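Local coordinates for protein beta-L-arabinobiosidase (Bacteroides thetaiotaomicron, PDB 5MQR) that probably hydrolyses glycosidic linkages of plant pectin, combining a sialidase-like beta-propeller region with an MGH1-like glycoside hydrolase domain, at residues K614-S627 against S651-C663. Residues are numbered along the deposited sequence; the frame is centred on the assembly and turned at random.
Sequences KDASSAFLKYADFS and SEWMEENIPLFEC
Tyr-623 has its ring lidded by Glu-655, whose CB stands over one face in a CH-pi contact, 3.8 Å from the centroid and 22° off the ring normal. With CG anti to the backbone N (chi1 -179°), the ring is carried obliquely over Glu-655, which puts OH beside Ser-651, and Leu-660 CD2 meets the ring edge 3.9 Å from CD1.

The hydrogen bonds start at the same ring: Tyr-623 OH and Ser-651 OG share one of 2.7 Å, near the ring plane. Within the loop, Asp-615 OD2 takes the N-H of Tyr-623 on its anti lone pair. Cut back to an alanine here, the side chain would lose its phenol, which would probably leave Ser-651 OG without this partner and open a gap between Glu-655 and Leu-660.

Extended Lys-614 runs beside Glu-656, and its NZ bridges Glu-652 OE2 (3.0 Å) and Glu-656 OE2 (3.2 Å), carboxylates one helical turn apart. Water joins the carboxylates of Asp-615 and Glu-655, donating to both and probably easing their like charges.

The loop, which follows strand 600-610 and precedes helix 627-636, packs on strand 660-662, the edge strand of an antiparallel sheet next to 1053-1061.

There Leu-621 CD1 meets Leu-660 CB in an apolar contact of 4.0 Å, while its CD2 lies against the carboxylate of Glu-662, 3.6 Å from CD, a group held by Tyr-1077 and Arg-1076.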
loop_
_atom_site.group_PDB
_atom_site.type_symbol
_atom_site.label_atom_id
_atom_site.label_comp_id
_atom_site.label_asym_id
_atom_site.label_seq_id
_atom_site.Cartn_x
_atom_site.Cartn_y
_atom_site.Cartn_z
ATOM N N LYS A 614 -15.817 -4.911 11.182
ATOM C CA LYS A 614 -16.727 -4.313 10.213
ATOM C C LYS A 614 -16.037 -3.786 8.952
ATOM O O LYS A 614 -16.568 -3.928 7.864
ATOM C CB LYS A 614 -17.595 -3.260 10.902
ATOM C CG LYS A 614 -18.646 -3.937 11.758
ATOM C CD LYS A 614 -19.289 -3.036 12.797
ATOM C CE LYS A 614 -20.275 -3.866 13.637
ATOM N NZ LYS A 614 -21.165 -2.983 14.449
ATOM N N ASP A 615 -14.831 -3.255 9.094
ATOM C CA ASP A 615 -14.051 -2.791 7.957
ATOM C C ASP A 615 -12.892 -3.704 7.566
ATOM O O ASP A 615 -11.957 -3.264 6.873
ATOM C CB ASP A 615 -13.574 -1.343 8.183
ATOM C CG ASP A 615 -12.559 -1.196 9.293
ATOM O OD1 ASP A 615 -12.317 -2.141 10.065
ATOM O OD2 ASP A 615 -12.019 -0.064 9.406
ATOM N N ALA A 616 -12.958 -4.980 7.963
ATOM C CA ALA A 616 -11.941 -5.987 7.536
ATOM C C ALA A 616 -11.878 -6.208 6.014
ATOM O O ALA A 616 -10.919 -6.761 5.492
ATOM C CB ALA A 616 -12.231 -7.333 8.201
ATOM N N SER A 617 -12.952 -5.858 5.324
ATOM C CA SER A 617 -13.028 -5.960 3.874
ATOM C C SER A 617 -12.232 -4.825 3.149
ATOM O O SER A 617 -11.998 -4.907 1.923
ATOM C CB SER A 617 -14.521 -5.958 3.481
ATOM O OG SER A 617 -15.263 -4.995 4.278
ATOM N N SER A 618 -11.841 -3.783 3.896
ATOM C CA SER A 618 -11.032 -2.672 3.398
ATOM C C SER A 618 -9.549 -3.007 3.500
ATOM O O SER A 618 -9.071 -3.320 4.554
ATOM C CB SER A 618 -11.315 -1.409 4.208
ATOM O OG SER A 618 -10.824 -0.240 3.550
ATOM N N ALA A 619 -8.820 -2.916 2.397
ATOM C CA ALA A 619 -7.436 -3.391 2.340
ATOM C C ALA A 619 -6.387 -2.389 2.857
ATOM O O ALA A 619 -5.386 -2.808 3.411
ATOM C CB ALA A 619 -7.106 -3.813 0.904
ATOM N N PHE A 620 -6.592 -1.096 2.613
ATOM C CA PHE A 620 -5.663 -0.034 3.001
ATOM C C PHE A 620 -6.322 0.960 3.958
ATOM O O PHE A 620 -5.763 1.256 5.024
ATOM C CB PHE A 620 -5.108 0.675 1.763
ATOM C CG PHE A 620 -4.258 -0.205 0.907
ATOM C CD1 PHE A 620 -4.845 -1.164 0.065
ATOM C CD2 PHE A 620 -2.871 -0.128 0.966
ATOM C CE1 PHE A 620 -4.072 -2.011 -0.711
ATOM C CE2 PHE A 620 -2.092 -0.976 0.196
ATOM C CZ PHE A 620 -2.699 -1.923 -0.635
ATOM N N LEU A 621 -7.518 1.449 3.634
ATOM C CA LEU A 621 -8.183 2.430 4.494
ATOM C C LEU A 621 -8.951 1.767 5.627
ATOM O O LEU A 621 -9.462 0.649 5.474
ATOM C CB LEU A 621 -9.147 3.299 3.662
ATOM C CG LEU A 621 -8.519 4.006 2.447
ATOM C CD1 LEU A 621 -9.557 4.850 1.723
ATOM C CD2 LEU A 621 -7.308 4.854 2.834
ATOM N N LYS A 622 -9.033 2.471 6.756
ATOM C CA LYS A 622 -9.771 2.010 7.915
ATOM C C LYS A 622 -10.763 3.068 8.372
ATOM O O LYS A 622 -10.464 4.267 8.385
ATOM C CB LYS A 622 -8.803 1.658 9.053
ATOM C CG LYS A 622 -7.827 0.499 8.729
ATOM C CD LYS A 622 -8.549 -0.842 8.586
ATOM C CE LYS A 622 -7.950 -1.761 7.501
ATOM N NZ LYS A 622 -8.679 -3.092 7.467
ATOM N N TYR A 623 -11.955 2.609 8.748
ATOM C CA TYR A 623 -13.026 3.507 9.100
ATOM C C TYR A 623 -12.640 4.399 10.274
ATOM O O TYR A 623 -12.995 5.572 10.273
ATOM C CB TYR A 623 -14.348 2.767 9.378
ATOM C CG TYR A 623 -15.433 3.764 9.704
ATOM C CD1 TYR A 623 -15.980 4.545 8.700
ATOM C CD2 TYR A 623 -15.826 4.015 11.035
ATOM C CE1 TYR A 623 -16.910 5.534 8.989
ATOM C CE2 TYR A 623 -16.787 4.993 11.324
ATOM C CZ TYR A 623 -17.319 5.746 10.281
ATOM O OH TYR A 623 -18.230 6.753 10.492
ATOM N N ALA A 624 -11.875 3.889 11.234
ATOM C CA ALA A 624 -11.393 4.737 12.368
ATOM C C ALA A 624 -10.698 6.028 11.944
ATOM O O ALA A 624 -10.792 7.035 12.649
ATOM C CB ALA A 624 -10.478 3.954 13.331
ATOM N N ASP A 625 -10.043 6.036 10.790
ATOM C CA ASP A 625 -9.457 7.295 10.310
ATOM C C ASP A 625 -10.441 8.293 9.687
ATOM O O ASP A 625 -10.047 9.424 9.410
ATOM C CB ASP A 625 -8.311 7.022 9.364
ATOM C CG ASP A 625 -7.246 6.188 10.004
ATOM O OD1 ASP A 625 -6.890 6.460 11.167
ATOM O OD2 ASP A 625 -6.770 5.258 9.361
ATOM N N PHE A 626 -11.691 7.873 9.474
ATOM C CA PHE A 626 -12.727 8.728 8.879
ATOM C C PHE A 626 -13.959 8.976 9.761
ATOM O O PHE A 626 -14.832 9.794 9.393
ATOM C CB PHE A 626 -13.115 8.181 7.510
ATOM C CG PHE A 626 -11.938 7.993 6.616
ATOM C CD1 PHE A 626 -11.405 9.071 5.915
ATOM C CD2 PHE A 626 -11.294 6.764 6.545
ATOM C CE1 PHE A 626 -10.267 8.920 5.154
ATOM C CE2 PHE A 626 -10.159 6.612 5.777
ATOM C CZ PHE A 626 -9.653 7.690 5.080
ATOM N N SER A 627 -13.995 8.352 10.936
ATOM C CA SER A 627 -15.139 8.450 11.808
ATOM C C SER A 627 -15.323 9.845 12.363
ATOM O O SER A 627 -16.443 10.175 12.740
ATOM C CB SER A 627 -15.045 7.469 12.972
ATOM O OG SER A 627 -13.862 7.713 13.690
ATOM N N SER A 651 -22.603 6.621 12.473
ATOM C CA SER A 651 -21.186 6.272 12.259
ATOM C C SER A 651 -21.043 4.771 12.146
ATOM O O SER A 651 -20.346 4.281 11.296
ATOM C CB SER A 651 -20.293 6.785 13.402
ATOM O OG SER A 651 -18.912 6.615 13.089
ATOM N N GLU A 652 -21.720 4.055 13.017
ATOM C CA GLU A 652 -21.721 2.580 12.992
ATOM C C GLU A 652 -22.320 2.053 11.680
ATOM O O GLU A 652 -21.735 1.166 11.033
ATOM C CB GLU A 652 -22.464 2.011 14.208
ATOM C CG GLU A 652 -22.650 0.496 14.194
ATOM C CD GLU A 652 -23.252 -0.037 15.502
ATOM O OE1 GLU A 652 -24.259 0.529 15.993
ATOM O OE2 GLU A 652 -22.708 -1.032 16.047
ATOM N N TRP A 653 -23.469 2.605 11.290
ATOM C CA TRP A 653 -24.072 2.275 10.012
ATOM C C TRP A 653 -23.102 2.548 8.853
ATOM O O TRP A 653 -22.984 1.717 7.958
ATOM C CB TRP A 653 -25.392 3.024 9.824
ATOM C CG TRP A 653 -26.081 2.744 8.503
ATOM C CD1 TRP A 653 -27.040 1.796 8.249
ATOM C CD2 TRP A 653 -25.849 3.414 7.267
ATOM N NE1 TRP A 653 -27.425 1.857 6.928
ATOM C CE2 TRP A 653 -26.699 2.834 6.304
ATOM C CE3 TRP A 653 -25.001 4.448 6.880
ATOM C CZ2 TRP A 653 -26.728 3.255 4.992
ATOM C CZ3 TRP A 653 -25.037 4.875 5.569
ATOM C CH2 TRP A 653 -25.895 4.277 4.640
HETATM N N MSE A 654 -22.412 3.685 8.872
HETATM C CA MSE A 654 -21.461 4.015 7.789
HETATM C C MSE A 654 -20.351 2.994 7.740
HETATM O O MSE A 654 -20.015 2.484 6.672
HETATM C CB MSE A 654 -20.887 5.436 7.937
HETATM C CG MSE A 654 -21.909 6.486 7.504
HETATM SE SE MSE A 654 -21.499 8.256 8.262
HETATM C CE MSE A 654 -20.030 8.678 7.029
ATOM N N GLU A 655 -19.782 2.672 8.898
ATOM C CA GLU A 655 -18.709 1.696 8.974
ATOM C C GLU A 655 -19.101 0.335 8.349
ATOM O O GLU A 655 -18.291 -0.286 7.679
ATOM C CB GLU A 655 -18.245 1.520 10.425
ATOM C CG GLU A 655 -17.012 0.645 10.547
ATOM C CD GLU A 655 -16.503 0.430 11.978
ATOM O OE1 GLU A 655 -17.200 0.703 12.986
ATOM O OE2 GLU A 655 -15.372 -0.062 12.073
ATOM N N GLU A 656 -20.342 -0.096 8.553
ATOM C CA GLU A 656 -20.888 -1.338 7.949
ATOM C C GLU A 656 -21.149 -1.232 6.452
ATOM O O GLU A 656 -21.057 -2.227 5.763
ATOM C CB GLU A 656 -22.234 -1.740 8.601
ATOM C CG GLU A 656 -22.114 -2.469 9.922
ATOM C CD GLU A 656 -23.381 -2.438 10.802
ATOM O OE1 GLU A 656 -24.508 -2.195 10.287
ATOM O OE2 GLU A 656 -23.240 -2.651 12.042
ATOM N N ASN A 657 -21.509 -0.048 5.962
ATOM C CA ASN A 657 -22.066 0.088 4.622
ATOM C C ASN A 657 -21.269 0.829 3.589
ATOM O O ASN A 657 -21.435 0.538 2.422
ATOM C CB ASN A 657 -23.453 0.687 4.726
ATOM C CG ASN A 657 -24.439 -0.313 5.231
ATOM O OD1 ASN A 657 -24.881 -1.172 4.472
ATOM N ND2 ASN A 657 -24.731 -0.270 6.533
ATOM N N ILE A 658 -20.415 1.776 3.968
ATOM C CA ILE A 658 -19.836 2.625 2.942
ATOM C C ILE A 658 -18.482 2.189 2.413
ATOM O O ILE A 658 -17.618 1.770 3.186
ATOM C CB ILE A 658 -19.847 4.110 3.320
ATOM C CG1 ILE A 658 -18.939 4.465 4.489
ATOM C CG2 ILE A 658 -21.273 4.557 3.609
ATOM C CD1 ILE A 658 -18.571 5.934 4.472
ATOM N N PRO A 659 -18.287 2.286 1.078
ATOM C CA PRO A 659 -16.916 2.275 0.610
ATOM C C PRO A 659 -16.170 3.447 1.229
ATOM O O PRO A 659 -16.786 4.475 1.582
ATOM C CB PRO A 659 -17.048 2.418 -0.922
ATOM C CG PRO A 659 -18.431 1.938 -1.224
ATOM C CD PRO A 659 -19.239 2.375 -0.042
ATOM N N LEU A 660 -14.871 3.299 1.400
ATOM C CA LEU A 660 -14.067 4.370 1.988
ATOM C C LEU A 660 -13.247 5.097 0.931
ATOM O O LEU A 660 -12.781 4.477 -0.018
ATOM C CB LEU A 660 -13.161 3.806 3.077
ATOM C CG LEU A 660 -13.868 3.100 4.248
ATOM C CD1 LEU A 660 -12.842 2.417 5.150
ATOM C CD2 LEU A 660 -14.733 4.038 5.079
ATOM N N PHE A 661 -13.055 6.398 1.114
ATOM C CA PHE A 661 -12.367 7.238 0.142
ATOM C C PHE A 661 -11.435 8.219 0.860
ATOM O O PHE A 661 -11.728 8.695 1.938
ATOM C CB PHE A 661 -13.407 8.018 -0.716
ATOM C CG PHE A 661 -12.814 9.118 -1.580
ATOM C CD1 PHE A 661 -12.219 8.829 -2.789
ATOM C CD2 PHE A 661 -12.853 10.436 -1.180
ATOM C CE1 PHE A 661 -11.663 9.836 -3.580
ATOM C CE2 PHE A 661 -12.300 11.441 -1.965
ATOM C CZ PHE A 661 -11.693 11.138 -3.163
ATOM N N GLU A 662 -10.311 8.521 0.243
ATOM C CA GLU A 662 -9.516 9.670 0.649
ATOM C C GLU A 662 -8.793 10.258 -0.520
ATOM O O GLU A 662 -8.494 9.569 -1.497
ATOM C CB GLU A 662 -8.478 9.335 1.733
ATOM C CG GLU A 662 -7.397 8.336 1.324
ATOM C CD GLU A 662 -6.221 8.264 2.297
ATOM O OE1 GLU A 662 -6.336 8.721 3.479
ATOM O OE2 GLU A 662 -5.172 7.731 1.868
ATOM N N CYS A 663 -8.491 11.541 -0.375
ATOM C CA CYS A 663 -7.668 12.250 -1.313
ATOM C C CYS A 663 -7.080 13.408 -0.537
ATOM O O CYS A 663 -7.469 13.611 0.595
ATOM C CB CYS A 663 -8.512 12.693 -2.501
ATOM S SG CYS A 663 -9.622 14.042 -2.118
HETATM O O HOH W 1 -17.545 -2.310 5.880
HETATM O O HOH W 2 -13.778 -2.068 12.424
HETATM O O HOH W 3 -18.046 8.221 14.790
#